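Side-chain contacts in glycerol dehydratase (Clostridium butyricum, PDB 1R9D), which probably dehydrates glycerol without vitamin B12, as a glycyl-radical enzyme of the pyruvate formate-lyase-like family: residues F152-Y157 with C503-C508; A449-A454 with A493-F498. One frame throughout, in Å; residues are numbered along the deposited sequence.

Interaction 1 of 2, residues F152-Y157 with C503-C508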
loop_
_atom_site.group_PDB
_atom_site.type_symbol
_atom_site.label_atom_id
_atom_site.label_comp_id
_atom_site.label_asym_id
_atom_site.label_seq_id
_atom_site.Cartn_x
_atom_site.Cartn_y
_atom_site.Cartn_z
ATOM N N PHE A 152 21.860 19.023 5.800
ATOM C CA PHE A 152 22.012 17.735 5.137
ATOM C C PHE A 152 21.108 17.664 3.909
ATOM O O PHE A 152 20.247 18.522 3.718
ATOM C CB PHE A 152 21.686 16.591 6.115
ATOM C CG PHE A 152 20.248 16.542 6.552
ATOM C CD1 PHE A 152 19.281 15.929 5.758
ATOM C CD2 PHE A 152 19.853 17.121 7.754
ATOM C CE1 PHE A 152 17.946 15.896 6.155
ATOM C CE2 PHE A 152 18.520 17.093 8.161
ATOM C CZ PHE A 152 17.563 16.478 7.360
ATOM N N THR A 153 21.327 16.660 3.069
ATOM C CA THR A 153 20.513 16.476 1.873
ATOM C C THR A 153 20.170 15.007 1.679
ATOM O O THR A 153 21.026 14.139 1.829
ATOM C CB THR A 153 21.231 16.961 0.594
ATOM O OG1 THR A 153 20.441 16.608 -0.551
ATOM C CG2 THR A 153 22.603 16.319 0.459
ATOM N N VAL A 154 18.910 14.738 1.356
ATOM C CA VAL A 154 18.459 13.375 1.109
ATOM C C VAL A 154 17.967 13.322 -0.332
ATOM O O VAL A 154 17.121 12.508 -0.687
ATOM C CB VAL A 154 17.310 12.963 2.062
ATOM C CG1 VAL A 154 17.845 12.787 3.482
ATOM C CG2 VAL A 154 16.215 14.017 2.050
ATOM N N GLY A 155 18.524 14.195 -1.164
ATOM C CA GLY A 155 18.116 14.241 -2.556
ATOM C C GLY A 155 18.361 13.014 -3.417
ATOM O O GLY A 155 17.562 12.718 -4.307
ATOM N N ASN A 156 19.442 12.285 -3.159
ATOM C CA ASN A 156 19.781 11.129 -3.983
ATOM C C ASN A 156 18.620 10.187 -4.321
ATOM O O ASN A 156 18.303 10.003 -5.499
ATOM C CB ASN A 156 20.939 10.341 -3.351
ATOM C CG ASN A 156 21.650 9.447 -4.353
ATOM O OD1 ASN A 156 21.489 9.604 -5.569
ATOM N ND2 ASN A 156 22.452 8.511 -3.853
ATOM N N TYR A 157 17.982 9.605 -3.309
ATOM C CA TYR A 157 16.875 8.671 -3.541
ATOM C C TYR A 157 15.522 9.379 -3.651
ATOM O O TYR A 157 14.485 8.749 -3.902
ATOM C CB TYR A 157 16.837 7.628 -2.415
ATOM C CG TYR A 157 18.106 6.803 -2.278
ATOM C CD1 TYR A 157 18.406 6.154 -1.081
ATOM C CD2 TYR A 157 19.007 6.670 -3.340
ATOM C CE1 TYR A 157 19.565 5.400 -0.937
ATOM C CE2 TYR A 157 20.177 5.910 -3.204
ATOM C CZ TYR A 157 20.446 5.280 -1.995
ATOM O OH TYR A 157 21.589 4.527 -1.830
ATOM N N CYS A 503 17.395 10.886 9.210
ATOM C CA CYS A 503 17.006 9.483 9.172
ATOM C C CYS A 503 15.503 9.310 8.978
ATOM O O CYS A 503 15.059 8.393 8.277
ATOM C CB CYS A 503 17.501 8.774 10.435
ATOM S SG CYS A 503 19.309 8.642 10.449
ATOM N N CYS A 504 14.714 10.196 9.576
ATOM C CA CYS A 504 13.265 10.129 9.412
ATOM C C CYS A 504 12.909 10.435 7.957
ATOM O O CYS A 504 12.053 9.770 7.373
ATOM C CB CYS A 504 12.566 11.125 10.345
ATOM S SG CYS A 504 12.712 10.693 12.101
ATOM N N ALA A 505 13.575 11.433 7.373
ATOM C CA ALA A 505 13.331 11.801 5.975
ATOM C C ALA A 505 13.659 10.613 5.068
ATOM O O ALA A 505 12.905 10.297 4.140
ATOM C CB ALA A 505 14.186 13.012 5.590
ATOM N N ASP A 506 14.786 9.961 5.336
ATOM C CA ASP A 506 15.196 8.791 4.565
ATOM C C ASP A 506 14.121 7.709 4.642
ATOM O O ASP A 506 13.770 7.094 3.630
ATOM C CB ASP A 506 16.508 8.222 5.110
ATOM C CG ASP A 506 17.725 8.762 4.387
ATOM O OD1 ASP A 506 18.834 8.665 4.951
ATOM O OD2 ASP A 506 17.581 9.260 3.248
ATOM N N ASN A 507 13.598 7.472 5.841
ATOM C CA ASN A 507 12.576 6.448 6.002
ATOM C C ASN A 507 11.295 6.753 5.226
ATOM O O ASN A 507 10.622 5.835 4.759
ATOM C CB ASN A 507 12.267 6.217 7.487
ATOM C CG ASN A 507 13.364 5.428 8.193
ATOM O OD1 ASN A 507 14.134 4.705 7.554
ATOM N ND2 ASN A 507 13.431 5.551 9.516
ATOM N N CYS A 508 10.963 8.035 5.080
ATOM C CA CYS A 508 9.770 8.420 4.330
ATOM C C CYS A 508 9.972 8.140 2.841
ATOM O O CYS A 508 9.042 7.728 2.145
ATOM C CB CYS A 508 9.451 9.904 4.549
ATOM S SG CYS A 508 8.854 10.298 6.219
#
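The first torsion of Val154, -71°, puts CG1 anti to the carbonyl carbon and CG2 between that carbon and the backbone N; CG1 meets Asp506 and CG2 meets Ala505. Asp506 has a chi1 of -94°, away from the staggered values, and its carboxylate end comes nearer to Val154 than the start of the side chain would suggest. CG1 of Val154 lies 3.5 Å from OD2 of Asp506. The two side chains cross obliquely. A methyl rests against the carboxylate oxygen, and no hydrogen bond joins the two segments. The other carboxylate oxygen, OD1, is hydrogen-bonded to Ser448. That bond probably helps to fix how the carboxylate is turned. The second methyl makes a purely apolar touch, with Val154 CG2 4.2 Å from Ala505 CB. All three residues are buried. Helix 155-159 follows. Gly155 N gives a hydrogen bond to Thr153 OG1 at 3.1 Å, with an N-H...O angle of 162°. Ala449 of the neighbouring strand touches both Val154 and Asp506. The contact thus sets Val154, the residue just after strand 152-153, against helix 484-516, and the chain leaves that strand through an ST turn.

Interaction 2 of 2, residues A449-A454 with A493-F498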
loop_
_atom_site.group_PDB
_atom_site.type_symbol
_atom_site.label_atom_id
_atom_site.label_comp_id
_atom_site.label_asym_id
_atom_site.label_seq_id
_atom_site.Cartn_x
_atom_site.Cartn_y
_atom_site.Cartn_z
ATOM N N ALA A 449 22.093 9.717 2.048
ATOM C CA ALA A 449 22.173 11.137 2.386
ATOM C C ALA A 449 23.597 11.618 2.636
ATOM O O ALA A 449 24.504 10.817 2.846
ATOM C CB ALA A 449 21.332 11.418 3.622
ATOM N N PHE A 450 23.779 12.936 2.577
ATOM C CA PHE A 450 25.068 13.564 2.877
ATOM C C PHE A 450 24.739 14.521 4.018
ATOM O O PHE A 450 23.742 15.248 3.961
ATOM C CB PHE A 450 25.631 14.343 1.682
ATOM C CG PHE A 450 26.222 13.473 0.609
ATOM C CD1 PHE A 450 25.595 13.352 -0.624
ATOM C CD2 PHE A 450 27.410 12.782 0.829
ATOM C CE1 PHE A 450 26.145 12.555 -1.629
ATOM C CE2 PHE A 450 27.968 11.983 -0.165
ATOM C CZ PHE A 450 27.333 11.870 -1.398
ATOM N N PHE A 451 25.578 14.514 5.047
ATOM C CA PHE A 451 25.373 15.333 6.242
ATOM C C PHE A 451 26.593 16.228 6.467
ATOM O O PHE A 451 27.717 15.742 6.510
ATOM C CB PHE A 451 25.175 14.394 7.436
ATOM C CG PHE A 451 24.768 15.081 8.703
ATOM C CD1 PHE A 451 23.426 15.180 9.056
ATOM C CD2 PHE A 451 25.732 15.591 9.570
ATOM C CE1 PHE A 451 23.043 15.772 10.257
ATOM C CE2 PHE A 451 25.363 16.188 10.777
ATOM C CZ PHE A 451 24.018 16.278 11.123
ATOM N N ASN A 452 26.361 17.530 6.607
ATOM C CA ASN A 452 27.445 18.497 6.797
ATOM C C ASN A 452 27.860 18.622 8.263
ATOM O O ASN A 452 27.220 19.326 9.041
ATOM C CB ASN A 452 27.013 19.872 6.272
ATOM C CG ASN A 452 28.165 20.856 6.197
ATOM O OD1 ASN A 452 29.118 20.777 6.976
ATOM N ND2 ASN A 452 28.077 21.802 5.263
ATOM N N LEU A 453 28.940 17.940 8.631
ATOM C CA LEU A 453 29.439 17.977 10.003
ATOM C C LEU A 453 29.902 19.373 10.418
ATOM O O LEU A 453 29.749 19.765 11.578
ATOM C CB LEU A 453 30.594 16.993 10.164
ATOM C CG LEU A 453 30.306 15.515 9.898
ATOM C CD1 LEU A 453 31.633 14.762 9.866
ATOM C CD2 LEU A 453 29.373 14.953 10.967
ATOM N N ALA A 454 30.468 20.122 9.475
ATOM C CA ALA A 454 30.954 21.470 9.767
ATOM C C ALA A 454 29.831 22.418 10.191
ATOM O O ALA A 454 30.032 23.301 11.027
ATOM C CB ALA A 454 31.693 22.033 8.552
ATOM N N ALA A 493 24.060 17.770 21.109
ATOM C CA ALA A 493 22.639 18.112 21.056
ATOM C C ALA A 493 22.220 18.569 19.660
ATOM O O ALA A 493 21.120 18.246 19.196
ATOM C CB ALA A 493 22.320 19.194 22.080
ATOM N N GLN A 494 23.082 19.337 18.998
ATOM C CA GLN A 494 22.780 19.792 17.641
ATOM C C GLN A 494 22.819 18.585 16.699
ATOM O O GLN A 494 21.950 18.423 15.844
ATOM C CB GLN A 494 23.805 20.828 17.167
ATOM C CG GLN A 494 23.732 22.187 17.855
ATOM C CD GLN A 494 22.414 22.916 17.619
ATOM O OE1 GLN A 494 21.831 22.846 16.533
ATOM N NE2 GLN A 494 21.951 23.638 18.635
ATOM N N MET A 495 23.836 17.746 16.866
ATOM C CA MET A 495 24.000 16.551 16.038
ATOM C C MET A 495 22.764 15.663 16.150
ATOM O O MET A 495 22.220 15.196 15.146
ATOM C CB MET A 495 25.235 15.763 16.492
ATOM C CG MET A 495 25.658 14.627 15.561
ATOM S SD MET A 495 26.445 15.213 14.041
ATOM C CE MET A 495 28.103 15.636 14.645
ATOM N N GLU A 496 22.322 15.439 17.381
ATOM C CA GLU A 496 21.160 14.599 17.648
ATOM C C GLU A 496 19.899 15.039 16.917
ATOM O O GLU A 496 19.187 14.215 16.335
ATOM C CB GLU A 496 20.891 14.566 19.154
ATOM C CG GLU A 496 19.607 13.861 19.554
ATOM C CD GLU A 496 19.398 13.871 21.055
ATOM O OE1 GLU A 496 19.454 14.971 21.659
ATOM O OE2 GLU A 496 19.177 12.785 21.636
ATOM N N TYR A 497 19.625 16.339 16.946
ATOM C CA TYR A 497 18.435 16.881 16.309
ATOM C C TYR A 497 18.417 16.692 14.796
ATOM O O TYR A 497 17.443 16.192 14.236
ATOM C CB TYR A 497 18.301 18.372 16.624
ATOM C CG TYR A 497 17.054 19.004 16.036
ATOM C CD1 TYR A 497 15.813 18.825 16.642
ATOM C CD2 TYR A 497 17.110 19.747 14.856
ATOM C CE1 TYR A 497 14.653 19.367 16.093
ATOM C CE2 TYR A 497 15.949 20.294 14.293
ATOM C CZ TYR A 497 14.726 20.096 14.921
ATOM O OH TYR A 497 13.569 20.614 14.378
ATOM N N PHE A 498 19.494 17.090 14.129
ATOM C CA PHE A 498 19.532 16.967 12.679
ATOM C C PHE A 498 19.705 15.546 12.157
ATOM O O PHE A 498 19.184 15.219 11.092
ATOM C CB PHE A 498 20.597 17.908 12.112
ATOM C CG PHE A 498 20.226 19.358 12.234
ATOM C CD1 PHE A 498 19.260 19.913 11.398
ATOM C CD2 PHE A 498 20.781 20.151 13.232
ATOM C CE1 PHE A 498 18.846 21.239 11.554
ATOM C CE2 PHE A 498 20.372 21.482 13.398
ATOM C CZ PHE A 498 19.404 22.024 12.558
#
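Strand 449-452 and the residue after it, Leu453, run past helix 484-516, with the CA atoms of Leu453 and Met495 8.2 Å apart and those of Phe451 and Phe498 8.8 Å apart. The main feature across this gap is a Met-aromatic contact between Phe451 and Met495. Phe451 carries CG anti to its backbone N, with chi1 -172°; its side chain starts toward the helix, and the ring meets Met495 and Phe498. Met495 SD sits 3.6 Å from Phe451 CE2. Met495 SD is 4.6 Å from the centroid of the Phe451 ring and 59° off its normal, an oblique approach. Met495 is bent at both chi2 and chi3, and its terminal methyl turns to Leu453. There Met495 CE is 4.0 Å from Leu453 CD2. Phe498 meets a different part of the Phe451 ring. It offers its CB methylene and not its ring, and CB lies at the ring edge near the plane. The two phenylalanine side chains cross at about a right angle. The carbonyl O of Phe498 also lies at the edge, in the ring plane. Val499 and Met502 of the same helix touch Phe451 as well. Tyr620 of helix 607-624 packs on both Phe451 and Leu453. On the helix side, the ring of Phe498 has Tyr497 CD2 3.8 Å above its plane, over the centre. At the edge of Phe451, the closest approach of Phe498 is CB to CE1, 3.7 Å.

Interactions 1 and 2 are both buried, and both use helix 484-516. The strands in their other segments, 152-153 and 449-452, are antiparallel neighbours in one mixed sheet. A probable hydrogen bond from Thr153 N to Phe450 O, 2.9 Å, joins them. Phe152 also reaches the helix part of interaction 2, with Phe152 CE2 3.5 Å from Phe498 O. The centres of interactions 1 and 2 lie about 13 Å apart. The centre of interaction 1 is about 16 Å from the centre of the chain, that of interaction 2 about 21 Å. The small side chains of interaction 1 bring a carboxylate into the packing. Interaction 2 has larger side chains and relies on sulfur, ring and aliphatic contacts.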